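Local coordinates for 1-acyl-sn-glycerol-3-phosphate acyltransferase (Thermotoga maritima, PDB 5KYM), which catalyses transfer of an acyl chain to the sn-2 position of lysophosphatidic acid, making phosphatidic acid, with its active site positioned for catalysis within the membrane bilayer, at residues R55-L60 with I90-G95; E70-D75 with G95-G100; M174-T179 with V215-F220; Y120-F125 with I142-N147. One frame throughout, in Å; residues are numbered along the deposited sequence.

Interaction 1. Residues R55-L60 with I90-G95. With HGX (1-heptadecanoyl-2-tridecanoyl-3-glycerol-phosphonyl choline), chain D; HGX (1-heptadecanoyl-2-tridecanoyl-3-glycerol-phosphonyl choline), chain E.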
# COMPACT_ATOMS: atom_id res chain seq x y z
N ARG A 55 -10.98 0.05 -7.87
CA ARG A 55 -11.28 -0.10 -9.28
C ARG A 55 -10.16 -0.84 -9.99
O ARG A 55 -10.41 -1.64 -10.89
CB ARG A 55 -11.52 1.26 -9.92
CG ARG A 55 -12.86 1.86 -9.54
CD ARG A 55 -13.24 3.15 -10.22
NE ARG A 55 -14.52 3.71 -9.70
CZ ARG A 55 -14.94 4.96 -9.91
NH1 ARG A 55 -14.23 5.82 -10.63
NH2 ARG A 55 -16.09 5.38 -9.40
N ALA A 56 -8.91 -0.59 -9.59
CA ALA A 56 -7.77 -1.26 -10.18
C ALA A 56 -7.96 -2.76 -10.30
O ALA A 56 -7.66 -3.40 -11.34
CB ALA A 56 -6.55 -1.00 -9.33
N PHE A 57 -8.43 -3.34 -9.21
CA PHE A 57 -8.56 -4.77 -9.21
C PHE A 57 -9.72 -5.18 -10.10
O PHE A 57 -9.65 -6.27 -10.68
CB PHE A 57 -8.62 -5.33 -7.79
CG PHE A 57 -7.34 -5.19 -7.09
CD1 PHE A 57 -6.99 -3.98 -6.56
CD2 PHE A 57 -6.44 -6.22 -7.06
CE1 PHE A 57 -5.75 -3.79 -6.00
CE2 PHE A 57 -5.17 -6.03 -6.51
CZ PHE A 57 -4.83 -4.81 -5.98
N THR A 58 -10.72 -4.33 -10.29
CA THR A 58 -11.81 -4.69 -11.22
C THR A 58 -11.32 -4.68 -12.65
O THR A 58 -11.62 -5.58 -13.40
CB THR A 58 -13.08 -3.86 -11.11
OG1 THR A 58 -12.93 -2.67 -11.85
CG2 THR A 58 -13.42 -3.53 -9.71
N TRP A 59 -10.49 -3.71 -13.01
CA TRP A 59 -9.88 -3.77 -14.32
C TRP A 59 -9.10 -5.08 -14.62
O TRP A 59 -8.86 -5.43 -15.77
CB TRP A 59 -8.99 -2.57 -14.53
CG TRP A 59 -9.63 -1.34 -14.26
CD1 TRP A 59 -10.94 -1.06 -14.37
CD2 TRP A 59 -9.01 -0.14 -13.85
NE1 TRP A 59 -11.20 0.25 -14.02
CE2 TRP A 59 -10.01 0.84 -13.73
CE3 TRP A 59 -7.69 0.21 -13.57
CZ2 TRP A 59 -9.73 2.15 -13.34
CZ3 TRP A 59 -7.41 1.51 -13.18
CH2 TRP A 59 -8.41 2.46 -13.06
N LEU A 60 -8.64 -5.75 -13.56
CA LEU A 60 -7.97 -7.07 -13.66
C LEU A 60 -8.91 -8.27 -13.46
O LEU A 60 -8.46 -9.43 -13.49
CB LEU A 60 -6.77 -7.14 -12.68
CG LEU A 60 -5.73 -6.06 -12.98
CD1 LEU A 60 -4.73 -5.90 -11.88
CD2 LEU A 60 -4.99 -6.38 -14.25
N ILE A 90 0.47 -1.62 -3.40
CA ILE A 90 0.13 -0.23 -3.15
C ILE A 90 -1.35 0.10 -3.48
O ILE A 90 -2.08 0.60 -2.61
CB ILE A 90 1.24 0.67 -3.75
CG1 ILE A 90 2.46 0.63 -2.76
CG2 ILE A 90 0.81 2.12 -3.91
CD1 ILE A 90 2.30 1.23 -1.30
N PRO A 91 -1.80 -0.18 -4.71
CA PRO A 91 -3.23 0.08 -4.95
C PRO A 91 -4.14 -0.70 -3.99
O PRO A 91 -5.19 -0.18 -3.55
CB PRO A 91 -3.47 -0.35 -6.43
CG PRO A 91 -2.19 -0.96 -6.89
CD PRO A 91 -1.07 -0.48 -5.96
N LEU A 92 -3.74 -1.94 -3.69
CA LEU A 92 -4.47 -2.76 -2.74
C LEU A 92 -4.55 -2.07 -1.38
O LEU A 92 -5.66 -1.88 -0.90
CB LEU A 92 -3.79 -4.12 -2.57
CG LEU A 92 -4.39 -5.10 -1.59
CD1 LEU A 92 -5.69 -5.53 -2.15
CD2 LEU A 92 -3.50 -6.28 -1.39
N ILE A 93 -3.43 -1.71 -0.74
CA ILE A 93 -3.50 -1.06 0.60
C ILE A 93 -4.34 0.26 0.47
O ILE A 93 -5.14 0.58 1.37
CB ILE A 93 -2.13 -0.71 1.21
CG1 ILE A 93 -1.08 -1.82 1.21
CG2 ILE A 93 -2.27 -0.19 2.62
CD1 ILE A 93 -1.43 -3.03 2.01
N LEU A 94 -4.13 1.03 -0.62
CA LEU A 94 -4.79 2.33 -0.82
C LEU A 94 -6.31 2.17 -0.84
O LEU A 94 -7.04 2.90 -0.18
CB LEU A 94 -4.32 3.01 -2.10
CG LEU A 94 -2.94 3.69 -2.10
CD1 LEU A 94 -2.47 4.27 -3.43
CD2 LEU A 94 -2.94 4.79 -1.07
N GLY A 95 -6.77 1.18 -1.58
CA GLY A 95 -8.18 0.97 -1.79
C GLY A 95 -8.92 0.25 -0.69
O GLY A 95 -10.14 0.35 -0.60
O11 HGX D . -14.49 1.67 -13.62
C11 HGX D . -14.53 2.79 -14.15
C12 HGX D . -13.34 3.35 -14.88
C13 HGX D . -13.70 4.23 -16.08
C14 HGX D . -12.45 4.73 -16.81
C15 HGX D . -12.67 4.89 -18.32
C16 HGX D . -11.43 5.28 -19.15
C17 HGX D . -11.60 4.85 -20.62
C18 HGX D . -10.66 5.53 -21.61
O3 HGX D . -15.74 3.61 -14.08
C3 HGX D . -16.56 3.75 -12.91
C2 HGX D . -18.05 3.44 -13.20
C1 HGX D . -18.68 2.40 -12.22
O3P HGX D . -17.78 1.44 -11.60
O2 HGX D . -18.23 3.06 -14.59
C31 HGX D . -18.68 4.13 -15.50
O31 HGX D . -19.89 4.33 -15.51
C32 HGX D . -17.76 4.99 -16.37
C33 HGX D . -17.53 4.51 -17.81
C34 HGX D . -16.81 5.56 -18.68
C35 HGX D . -16.17 4.95 -19.94
C36 HGX D . -16.27 5.81 -21.22
C37 HGX D . -15.52 5.27 -22.46
C38 HGX D . -15.93 5.98 -23.78
C39 HGX D . -15.00 5.78 -25.01
C40 HGX D . -15.52 6.38 -26.33
O1 HGX D . -19.26 0.80 -9.63
P1 HGX D . -17.82 1.01 -10.02
O4 HGX D . -17.03 2.03 -9.23
O5 HGX D . -16.99 -0.39 -9.91
C4 HGX D . -17.47 -1.61 -9.31
C5 HGX D . -17.27 -1.60 -7.79
O11 HGX E . -15.44 6.90 -14.02
C11 HGX E . -15.47 8.11 -13.90
C12 HGX E . -14.71 8.97 -14.90
C13 HGX E . -13.71 8.26 -15.82
C14 HGX E . -13.25 9.32 -16.84
C15 HGX E . -12.37 8.86 -18.00
C16 HGX E . -12.22 9.99 -19.05
C17 HGX E . -11.07 9.73 -20.04
C18 HGX E . -10.76 10.84 -21.06
O3 HGX E . -16.25 8.76 -12.82
C3 HGX E . -16.82 8.09 -11.69
C2 HGX E . -18.34 8.30 -11.55
C1 HGX E . -18.73 7.76 -10.16
O3P HGX E . -20.07 8.06 -9.77
O2 HGX E . -19.09 7.64 -12.61
C31 HGX E . -20.08 8.38 -13.44
O31 HGX E . -20.84 9.18 -12.93
C32 HGX E . -20.23 8.15 -14.94
C33 HGX E . -19.60 9.28 -15.76
C34 HGX E . -19.30 8.94 -17.23
C35 HGX E . -17.93 9.44 -17.72
C36 HGX E . -17.86 9.55 -19.25
C37 HGX E . -16.47 9.87 -19.82
C38 HGX E . -16.48 10.00 -21.36
C39 HGX E . -15.10 9.90 -22.05
C40 HGX E . -15.16 9.89 -23.58
O1 HGX E . -20.07 7.36 -7.34
P1 HGX E . -20.84 7.19 -8.63
O4 HGX E . -21.05 5.81 -9.22
O5 HGX E . -22.31 7.85 -8.42
C4 HGX E . -23.20 7.40 -7.38
C5 HGX E . -24.67 7.59 -7.77
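The N-terminal two-helix motif, which positions the active site for catalysis within the bilayer, joins the acyltransferase fold here: A56 and F57 on helix 38-59 meet P91 and L92 near the start of helix 89-96, the helix that begins at the aspartate of the HX4D motif. The short axes run 10.0 Å apart at 132°, and the contact is small, burying 144 Å². The F57 ring brings its CE1-CZ edge to the L92 backbone and side chain, with CE1 3.6 Å from L92 N and CZ 3.6 Å from L92 CB. A56 CB lies 4.3 Å from P91 CB; these carbon pairs and the absence of any hydrogen bond between the segments mark the contact as apolar. V64 and V207 also pack on F57.

R55 and W59 belong to the lipid-facing part of the same helix. Beyond CG the R55 chain is extended (chi2 and chi3 both -175°), which carries its guanidinium to the head groups: NE donates to phosphate oxygen O4 of the lipid HGX in chain D at 3.1 Å, and C3 of that lipid lies over one guanidinium face. Cut back to an alanine, this position would probably lose the NE bond to O4 and leave the head group freer to shift. W59 turns its edge to the same lipid: NE1 stands 3.6 Å from ester carbonyl oxygen O11, near the indole plane, and one ring face lies against R55 O.

Interaction 2. Residues E70-D75 with G95-G100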
# COMPACT_ATOMS: atom_id res chain seq x y z
N GLU A 70 -12.56 -3.64 10.72
CA GLU A 70 -12.80 -3.13 12.09
C GLU A 70 -11.54 -2.75 12.90
O GLU A 70 -11.63 -1.98 13.80
CB GLU A 70 -13.70 -4.12 12.86
CG GLU A 70 -13.02 -5.43 13.33
CD GLU A 70 -12.93 -6.60 12.29
OE1 GLU A 70 -13.52 -6.54 11.15
OE2 GLU A 70 -12.28 -7.59 12.72
N ASN A 71 -10.38 -3.28 12.58
CA ASN A 71 -9.14 -2.96 13.28
C ASN A 71 -8.48 -1.67 12.84
O ASN A 71 -7.54 -1.19 13.51
CB ASN A 71 -8.11 -4.10 13.10
CG ASN A 71 -8.57 -5.38 13.66
OD1 ASN A 71 -9.40 -5.39 14.51
ND2 ASN A 71 -7.98 -6.45 13.23
N ILE A 72 -8.90 -1.13 11.71
CA ILE A 72 -8.22 0.05 11.18
C ILE A 72 -8.52 1.25 12.09
O ILE A 72 -9.68 1.59 12.22
CB ILE A 72 -8.72 0.38 9.76
CG1 ILE A 72 -8.51 -0.80 8.83
CG2 ILE A 72 -7.98 1.60 9.23
CD1 ILE A 72 -9.16 -0.66 7.51
N PRO A 73 -7.52 1.89 12.72
CA PRO A 73 -7.86 3.00 13.63
C PRO A 73 -8.58 4.10 12.95
O PRO A 73 -8.44 4.30 11.73
CB PRO A 73 -6.54 3.54 14.09
CG PRO A 73 -5.55 2.47 13.82
CD PRO A 73 -6.08 1.66 12.66
N LYS A 74 -9.41 4.79 13.74
CA LYS A 74 -10.18 5.94 13.28
C LYS A 74 -9.83 7.12 14.21
O LYS A 74 -9.33 6.93 15.39
CB LYS A 74 -11.67 5.56 13.22
CG LYS A 74 -12.02 4.56 12.12
CD LYS A 74 -13.05 3.48 12.59
CE LYS A 74 -13.40 2.42 11.52
NZ LYS A 74 -12.31 1.46 11.10
N ASP A 75 -9.95 8.33 13.65
CA ASP A 75 -9.56 9.56 14.36
C ASP A 75 -8.02 9.79 14.52
O ASP A 75 -7.61 10.76 15.16
CB ASP A 75 -10.28 9.63 15.74
N GLY A 95 -6.77 1.18 -1.58
CA GLY A 95 -8.18 0.97 -1.79
C GLY A 95 -8.92 0.25 -0.69
O GLY A 95 -10.14 0.35 -0.60
N PHE A 96 -8.21 -0.46 0.17
CA PHE A 96 -8.86 -1.32 1.14
C PHE A 96 -8.37 -1.21 2.56
O PHE A 96 -8.84 -1.94 3.42
CB PHE A 96 -8.66 -2.78 0.68
CG PHE A 96 -9.38 -3.11 -0.60
CD1 PHE A 96 -10.71 -3.48 -0.58
CD2 PHE A 96 -8.74 -3.06 -1.78
CE1 PHE A 96 -11.38 -3.78 -1.71
CE2 PHE A 96 -9.41 -3.37 -2.94
CZ PHE A 96 -10.72 -3.75 -2.90
N VAL A 97 -7.42 -0.32 2.84
CA VAL A 97 -6.91 -0.16 4.21
C VAL A 97 -6.74 1.31 4.56
O VAL A 97 -7.27 1.77 5.56
CB VAL A 97 -5.57 -0.86 4.37
CG1 VAL A 97 -5.04 -0.71 5.79
CG2 VAL A 97 -5.65 -2.30 3.87
N ALA A 98 -6.01 2.05 3.72
CA ALA A 98 -5.58 3.39 4.07
C ALA A 98 -5.00 4.18 2.90
O ALA A 98 -4.22 3.64 2.15
CB ALA A 98 -4.54 3.25 5.15
N THR A 99 -5.36 5.45 2.78
CA THR A 99 -4.78 6.27 1.76
C THR A 99 -3.73 7.13 2.35
O THR A 99 -3.86 8.38 2.41
CB THR A 99 -5.79 7.14 1.02
OG1 THR A 99 -6.52 7.97 1.90
CG2 THR A 99 -6.75 6.29 0.35
N GLY A 100 -2.62 6.47 2.67
CA GLY A 100 -1.43 7.09 3.25
C GLY A 100 -0.22 7.27 2.35
O GLY A 100 -0.13 6.79 1.20
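I72 carries nearly all of this contact, laying its branches against the backbone of V97, so that the loop between strands 64-67 and 79-82 meets the chain that continues from helix 89-96. The apolar part is a methyl-on-backbone contact more than a meeting of side chains. I72 CD1 lies 3.6 Å from V97 O and CG2 lies 3.7 Å from that same oxygen, whereas the closest side-chain pair, CD1 to V97 CG1, is 4.5 Å apart. The CG1 branch stands beside the backbone N (chi1 -58°) and sends CD1 out over V97, while CG2 points the other way from that N; both branches therefore reach one carbonyl. F78 and I211 also touch I72, and L209 and I211 touch V97, so strand 207-211 backs both residues.

No polar bond crosses to 95-100; K74 bonds within its own loop and N71 to strand 207-211. K74 folds back, and NZ donates to I72 O at 2.9 Å, lying in the carbonyl plane at a C=O...N angle of 145°. N71 ND2 bonds to I211 O.

Only 104 Å² is buried. With two methyls set against one carbonyl oxygen and no hydrogen bond between the segments, van der Waals contact is what joins them directly.

Interaction 3. Residues M174-T179 with V215-F220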
# COMPACT_ATOMS: atom_id res chain seq x y z
N MET A 174 11.94 1.16 13.07
CA MET A 174 12.35 2.38 13.73
C MET A 174 11.36 3.53 13.52
O MET A 174 11.20 4.31 14.46
CB MET A 174 13.76 2.79 13.31
CG MET A 174 14.41 3.75 14.29
SD MET A 174 14.54 3.14 16.01
CE MET A 174 15.69 1.76 15.86
N ILE A 175 10.62 3.64 12.41
CA ILE A 175 9.74 4.83 12.34
C ILE A 175 8.62 4.80 13.37
O ILE A 175 8.15 5.84 13.80
CB ILE A 175 9.18 5.17 10.95
CG1 ILE A 175 8.15 4.20 10.52
CG2 ILE A 175 10.26 5.24 9.89
CD1 ILE A 175 7.51 4.68 9.26
N ALA A 176 8.22 3.61 13.79
CA ALA A 176 7.23 3.46 14.85
C ALA A 176 7.81 3.76 16.24
O ALA A 176 7.25 4.55 17.01
CB ALA A 176 6.63 2.07 14.83
N VAL A 177 8.93 3.12 16.54
CA VAL A 177 9.66 3.35 17.79
C VAL A 177 9.89 4.79 18.10
O VAL A 177 9.60 5.20 19.19
CB VAL A 177 10.98 2.55 17.82
CG1 VAL A 177 12.07 3.30 18.49
CG2 VAL A 177 10.72 1.27 18.55
N LYS A 178 10.36 5.55 17.13
CA LYS A 178 10.74 6.99 17.31
C LYS A 178 9.59 7.98 17.22
O LYS A 178 9.81 9.16 17.41
CB LYS A 178 11.85 7.42 16.31
CG LYS A 178 13.26 7.03 16.75
CD LYS A 178 14.32 7.40 15.72
CE LYS A 178 15.72 7.02 16.20
NZ LYS A 178 16.04 7.42 17.60
N THR A 179 8.40 7.54 16.84
CA THR A 179 7.23 8.42 16.77
C THR A 179 6.14 8.05 17.73
O THR A 179 5.25 8.86 17.95
CB THR A 179 6.56 8.41 15.36
OG1 THR A 179 6.02 7.12 15.03
CG2 THR A 179 7.56 8.81 14.31
N VAL A 215 -0.82 -2.39 16.92
CA VAL A 215 0.25 -2.63 17.92
C VAL A 215 0.79 -1.28 18.41
O VAL A 215 0.95 -0.38 17.62
CB VAL A 215 1.35 -3.53 17.30
CG1 VAL A 215 2.59 -3.58 18.12
CG2 VAL A 215 0.82 -4.91 17.21
N ASP A 216 1.03 -1.17 19.71
CA ASP A 216 1.53 0.04 20.31
C ASP A 216 3.02 -0.15 20.56
O ASP A 216 3.39 -1.02 21.33
CB ASP A 216 0.84 0.29 21.65
CG ASP A 216 1.14 1.68 22.23
OD1 ASP A 216 2.15 2.32 21.86
OD2 ASP A 216 0.31 2.12 23.05
N PRO A 217 3.86 0.66 19.94
CA PRO A 217 5.27 0.53 20.15
C PRO A 217 5.72 0.74 21.65
O PRO A 217 6.73 0.13 22.12
CB PRO A 217 5.86 1.65 19.27
CG PRO A 217 4.79 2.16 18.42
CD PRO A 217 3.52 1.77 19.05
N LYS A 218 4.96 1.60 22.35
CA LYS A 218 5.08 1.85 23.77
C LYS A 218 5.31 0.55 24.60
O LYS A 218 6.10 0.57 25.52
CB LYS A 218 3.81 2.56 24.23
CG LYS A 218 3.77 3.15 25.63
CD LYS A 218 2.97 4.46 25.70
CE LYS A 218 3.75 5.63 25.07
NZ LYS A 218 3.08 6.94 25.33
N GLY A 219 4.66 -0.57 24.26
CA GLY A 219 4.84 -1.83 24.95
C GLY A 219 6.01 -2.71 24.53
O GLY A 219 5.84 -3.96 24.46
N PHE A 220 7.18 -2.11 24.23
CA PHE A 220 8.29 -2.88 23.65
C PHE A 220 9.62 -2.31 24.05
O PHE A 220 9.96 -1.18 23.65
CB PHE A 220 8.25 -2.93 22.08
CG PHE A 220 7.11 -3.74 21.51
CD1 PHE A 220 7.09 -5.13 21.61
CD2 PHE A 220 6.00 -3.10 20.99
CE1 PHE A 220 6.00 -5.84 21.18
CE2 PHE A 220 4.92 -3.82 20.55
CZ PHE A 220 4.92 -5.18 20.64
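P217 presses its ring against A176 on helix 174-177, meeting both the backbone and the side chain of that residue. P217 CG lies 3.7 Å from A176 O and 4.0 Å from A176 CB, and P217 CB lies 3.9 Å from that same oxygen. The proline thus rests on the helical turn, touching a carbonyl and a methyl together. V177 stands at the margin, where its backbone N is 4.4 Å from P217 CB. From inside its own segment, F220 brings its ring edge, in plane, to P217 CA, so P217 sits between the helix and an aromatic.

The turn that presents P217 is an Asx turn: D216 OD1 accepts from K218 N at 2.9 Å, met from 47° above the carboxylate plane. This bond spans P217 within the loop leading to helix 223-243. On the helix side, T179 turns OG1 back along the chain (chi1 64°) to donate to I175 O at 2.8 Å, in the carbonyl plane with a C=O...O angle of 148°. The same hydroxyl also bonds to V181 N, so T179 links the 174-179 segment to the run into strand 183-189.

Across the interface itself no hydrogen bond forms. The D216 carboxylate bonds within its own turn, and the T179 hydroxyl is engaged with I175 and V181. What joins the two segments is therefore van der Waals contact, the proline ring packing on both the A176 methyl and its carbonyl oxygen, with I79 covering A176 as well.

Interaction 4. Residues Y120-F125 with I142-N147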
# COMPACT_ATOMS: atom_id res chain seq x y z
N TYR A 120 0.50 14.07 -3.36
CA TYR A 120 -0.73 14.38 -2.61
C TYR A 120 -0.82 13.53 -1.35
O TYR A 120 -1.19 14.05 -0.30
CB TYR A 120 -1.99 14.19 -3.44
CG TYR A 120 -3.21 14.89 -2.83
CD1 TYR A 120 -3.92 14.31 -1.83
CD2 TYR A 120 -3.65 16.13 -3.31
CE1 TYR A 120 -5.03 14.93 -1.26
CE2 TYR A 120 -4.75 16.76 -2.78
CZ TYR A 120 -5.45 16.16 -1.74
OH TYR A 120 -6.56 16.75 -1.12
N LEU A 121 -0.46 12.25 -1.44
CA LEU A 121 -0.45 11.36 -0.28
C LEU A 121 0.67 11.61 0.71
O LEU A 121 0.86 10.80 1.64
CB LEU A 121 -0.42 9.90 -0.74
CG LEU A 121 -1.70 9.45 -1.45
CD1 LEU A 121 -1.44 8.24 -2.34
CD2 LEU A 121 -2.83 9.19 -0.44
N ASN A 122 1.40 12.71 0.51
CA ASN A 122 2.58 13.07 1.28
C ASN A 122 3.66 12.02 1.29
O ASN A 122 4.40 11.93 2.25
CB ASN A 122 2.17 13.43 2.71
CG ASN A 122 2.09 14.89 2.92
OD1 ASN A 122 2.89 15.46 3.66
ND2 ASN A 122 1.14 15.51 2.27
N GLY A 123 3.80 11.25 0.22
CA GLY A 123 4.89 10.26 0.10
C GLY A 123 6.31 10.80 0.23
O GLY A 123 6.50 11.93 0.52
N VAL A 124 7.31 9.95 0.03
CA VAL A 124 8.71 10.22 0.45
C VAL A 124 9.51 9.44 -0.55
O VAL A 124 9.43 8.19 -0.56
CB VAL A 124 9.06 9.67 1.85
CG1 VAL A 124 10.53 9.78 2.11
CG2 VAL A 124 8.28 10.39 2.94
N PHE A 125 10.23 10.19 -1.40
CA PHE A 125 11.06 9.61 -2.41
C PHE A 125 12.48 9.27 -1.83
O PHE A 125 12.96 9.88 -0.85
CB PHE A 125 11.15 10.54 -3.61
CG PHE A 125 9.83 10.80 -4.36
CD1 PHE A 125 9.35 9.90 -5.30
CD2 PHE A 125 9.12 12.01 -4.19
CE1 PHE A 125 8.16 10.15 -6.01
CE2 PHE A 125 7.94 12.25 -4.90
CZ PHE A 125 7.46 11.31 -5.79
N ILE A 142 9.38 10.41 9.81
CA ILE A 142 9.23 10.70 11.24
C ILE A 142 8.48 12.02 11.45
O ILE A 142 7.55 12.13 12.28
CB ILE A 142 10.57 10.77 11.99
CG1 ILE A 142 11.23 9.39 12.05
CG2 ILE A 142 10.33 11.24 13.42
CD1 ILE A 142 12.30 9.21 13.12
N GLU A 143 8.90 13.02 10.67
CA GLU A 143 8.35 14.37 10.79
C GLU A 143 6.89 14.41 10.34
O GLU A 143 6.01 14.81 11.12
CB GLU A 143 9.25 15.38 10.06
CG GLU A 143 10.63 15.69 10.71
CD GLU A 143 10.69 15.68 12.26
OE1 GLU A 143 9.92 16.54 12.79
OE2 GLU A 143 11.48 14.86 12.90
N LYS A 144 6.62 13.93 9.12
CA LYS A 144 5.25 13.68 8.66
C LYS A 144 4.37 12.89 9.63
O LYS A 144 3.22 13.27 9.86
CB LYS A 144 5.25 12.97 7.30
CG LYS A 144 5.58 13.90 6.19
CD LYS A 144 5.98 13.25 4.87
CE LYS A 144 6.21 14.38 3.86
NZ LYS A 144 6.80 13.93 2.58
N LEU A 145 4.91 11.82 10.21
CA LEU A 145 4.17 11.06 11.21
C LEU A 145 3.74 11.91 12.37
O LEU A 145 2.56 11.86 12.74
CB LEU A 145 4.93 9.85 11.70
CG LEU A 145 4.74 8.65 10.75
CD1 LEU A 145 5.93 7.69 10.85
CD2 LEU A 145 3.45 7.91 10.92
N LYS A 146 4.67 12.73 12.89
CA LYS A 146 4.37 13.65 14.00
C LYS A 146 3.29 14.67 13.65
O LYS A 146 2.44 14.98 14.46
CB LYS A 146 5.64 14.33 14.48
CG LYS A 146 6.61 13.38 15.16
CD LYS A 146 8.07 13.87 15.02
CE LYS A 146 9.11 13.20 15.95
NZ LYS A 146 10.49 13.79 15.74
N ASN A 147 3.27 15.14 12.43
CA ASN A 147 2.17 16.05 12.04
C ASN A 147 0.85 15.32 11.77
O ASN A 147 -0.17 15.96 11.74
CB ASN A 147 2.57 16.92 10.83
CG ASN A 147 3.88 17.66 11.07
OD1 ASN A 147 4.22 18.05 12.20
ND2 ASN A 147 4.66 17.82 10.00
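K144 reaches from helix 137-147 to the turn at 122-123, and its ammonium group makes the close half of the contact. NZ donates to G123 O at 2.9 Å and to N122 O at 3.1 Å. The two bonds differ in approach: the donor is tilted 31° from the carbonyl plane of G123 but stands 58° above that of N122. The chain is extended beyond CG (chi3 177°), which spans the gap between helix and turn, and V124 CG2 lies alongside it, 3.9 Å from NZ, with the two side chains running past each other in opposite directions.

Looser is the part held by N122. Its side chain crosses that of K144 aslant, and OD1 comes no nearer than 3.5 Å, to the methylene CE, which is contact without a hydrogen bond. On the exposed face of helix 137-147, K146 NZ pairs with E143 OE2 at 3.2 Å, a salt bridge apart from the interface. K144 NZ has a further, long and weak ion pair with E140.

A leucine here would probably leave the carbonyls of N122 and G123 without the ammonium they share, and the turn less firmly tied to helix 137-147. N122, with its positive phi, is the C-prime residue of a Schellman motif ending helix 114-120, so the lysine charge probably suits the negative pole of that helix. Beyond the turn, V124 enters strand 124-125, bonded through its backbone to A104 in strand 103-104, and F151 of strand 151-153 touches both V124 and K144.

From the N terminus, interaction 1 is the first to open, leaving helix 38-59 and closing on helix 89-96 after strands 64-67 and 79-82. Interaction 2 opens inside that loop, at 70-75, and closes just beyond it at 95-100, so the two cross and share G95; a probable hydrogen bond from A98 N to I93 O joins them. Interaction 4 follows in series, closing the excursion from the 120-125 turn to helix 137-147, and L121 packs against both L94 and T99. Interaction 3 comes last, bringing helix 174-177 to the loop before helix 223-243, and touches interaction 4 through K178 and T179 on I142. Interactions 1 and 3 do not touch.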